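Local coordinates for protein heme oxygenase (Chlamydomonas reinhardtii, PDB 4RAJ) that probably breaks the heme ring open with oxygen to give biliverdin, carbon monoxide and free iron, at residues 98-102 against 173-177. Numbering follows the deposited sequence.
Sequences GFKQD and GTAAF
In the all-helical heme oxygenase fold, the loop between helices 155-165 and 184-200 is tied to helix 96-107 by the carboxylate of D102, which reads two successive backbone amides, those of A175 and A176. D102 OD1 accepts from A175 N at 2.8 Å through its syn lone pair, in a rather bent bond. D102 OD2 accepts from A176 N, also at 2.8 Å. This second bond is straighter, with an N-H...O angle of 167°. Its donor, however, comes from above the carboxylate plane, 51° out of it. D102 CG lies anti to its own carbonyl carbon (chi1 -76°), which turns the carboxylate toward the loop. Two waters complete the grip: one donates to D102 OD2 and G173 O, the other donates to D102 OD1 and accepts from G173 N. G173 O is also hydrogen-bonded to the hydroxyl of Y106, farther along helix 96-107.

One turn earlier, helix and loop lie close, G98 CA 3.5 Å from A175 O in a CA-H...O contact; a side chain at G98 would clash with that oxygen. A176 CB sits over the centre of the F99 ring, 3.7 Å from its centroid, a CH-pi contact. F99 also packs on helix 50-76 through L57 and Y61.

An asparagine in place of D102 would probably leave one of the two loop amides without an acceptor, since its NH2 end could not receive that N-H. Each carboxylate oxygen accepts one amide and one water, so the buried charge is met by four donors and is likely to be well stabilised as the anion.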
loop_
_atom_site.group_PDB
_atom_site.type_symbol
_atom_site.label_atom_id
_atom_site.label_comp_id
_atom_site.label_asym_id
_atom_site.label_seq_id
_atom_site.Cartn_x
_atom_site.Cartn_y
_atom_site.Cartn_z
ATOM N N GLY A 98 2.765 -3.413 10.700
ATOM C CA GLY A 98 3.239 -2.068 10.998
ATOM C C GLY A 98 2.113 -1.036 11.116
ATOM O O GLY A 98 2.093 -0.205 12.041
ATOM N N PHE A 99 1.163 -1.080 10.188
ATOM C CA PHE A 99 -0.005 -0.194 10.286
ATOM C C PHE A 99 -0.796 -0.464 11.558
ATOM O O PHE A 99 -1.229 0.448 12.244
ATOM C CB PHE A 99 -0.938 -0.363 9.079
ATOM C CG PHE A 99 -0.552 0.477 7.886
ATOM C CD1 PHE A 99 0.358 -0.011 6.957
ATOM C CD2 PHE A 99 -1.114 1.741 7.687
ATOM C CE1 PHE A 99 0.711 0.740 5.863
ATOM C CE2 PHE A 99 -0.767 2.498 6.603
ATOM C CZ PHE A 99 0.150 1.997 5.682
ATOM N N LYS A 100 -1.000 -1.731 11.872
ATOM C CA LYS A 100 -1.784 -2.055 13.055
ATOM C C LYS A 100 -1.079 -1.552 14.312
ATOM O O LYS A 100 -1.721 -1.020 15.206
ATOM C CB LYS A 100 -2.036 -3.561 13.158
ATOM C CG LYS A 100 -3.192 -3.897 14.096
ATOM C CD LYS A 100 -3.252 -5.384 14.429
ATOM C CE LYS A 100 -4.601 -5.726 15.045
ATOM N NZ LYS A 100 -4.605 -7.107 15.603
ATOM N N GLN A 101 0.241 -1.705 14.377
ATOM C CA GLN A 101 1.001 -1.186 15.513
ATOM C C GLN A 101 0.800 0.317 15.698
ATOM O O GLN A 101 0.586 0.798 16.817
ATOM C CB GLN A 101 2.495 -1.495 15.345
ATOM C CG GLN A 101 2.840 -2.930 15.664
ATOM C CD GLN A 101 4.226 -3.312 15.173
ATOM O OE1 GLN A 101 5.182 -2.550 15.327
ATOM N NE2 GLN A 101 4.340 -4.499 14.583
ATOM N N ASP A 102 0.880 1.060 14.602
ATOM C CA ASP A 102 0.700 2.510 14.665
ATOM C C ASP A 102 -0.716 2.883 15.100
ATOM O O ASP A 102 -0.909 3.745 15.960
ATOM C CB ASP A 102 1.010 3.149 13.314
ATOM C CG ASP A 102 2.493 3.221 13.038
ATOM O OD1 ASP A 102 3.299 2.976 13.981
ATOM O OD2 ASP A 102 2.848 3.537 11.878
ATOM N N GLY A 173 5.583 4.760 16.618
ATOM C CA GLY A 173 4.735 5.717 15.918
ATOM C C GLY A 173 4.847 5.779 14.410
ATOM O O GLY A 173 4.008 6.409 13.760
ATOM N N THR A 174 5.876 5.149 13.841
ATOM C CA THR A 174 5.975 5.096 12.381
ATOM C C THR A 174 6.232 3.690 11.880
ATOM O O THR A 174 6.932 3.502 10.879
ATOM C CB THR A 174 7.089 6.037 11.839
ATOM O OG1 THR A 174 8.382 5.591 12.282
ATOM C CG2 THR A 174 6.855 7.489 12.300
ATOM N N ALA A 175 5.669 2.695 12.568
ATOM C CA ALA A 175 5.917 1.299 12.203
ATOM C C ALA A 175 5.382 0.965 10.805
ATOM O O ALA A 175 5.911 0.080 10.131
ATOM C CB ALA A 175 5.314 0.354 13.248
ATOM N N ALA A 176 4.354 1.688 10.371
ATOM C CA ALA A 176 3.812 1.525 9.018
ATOM C C ALA A 176 4.877 1.783 7.956
ATOM O O ALA A 176 4.824 1.217 6.860
ATOM C CB ALA A 176 2.623 2.465 8.802
ATOM N N PHE A 177 5.830 2.652 8.292
ATOM C CA PHE A 177 6.870 3.099 7.366
ATOM C C PHE A 177 8.281 2.604 7.734
ATOM O O PHE A 177 9.266 3.021 7.117
ATOM C CB PHE A 177 6.867 4.628 7.311
ATOM C CG PHE A 177 5.506 5.210 7.030
ATOM C CD1 PHE A 177 4.963 5.139 5.760
ATOM C CD2 PHE A 177 4.769 5.816 8.040
ATOM C CE1 PHE A 177 3.706 5.665 5.507
ATOM C CE2 PHE A 177 3.516 6.349 7.789
ATOM C CZ PHE A 177 2.982 6.272 6.526
HETATM O O HOH W 1 2.753 6.306 11.427
HETATM O O HOH W 2 4.084 2.364 16.540
#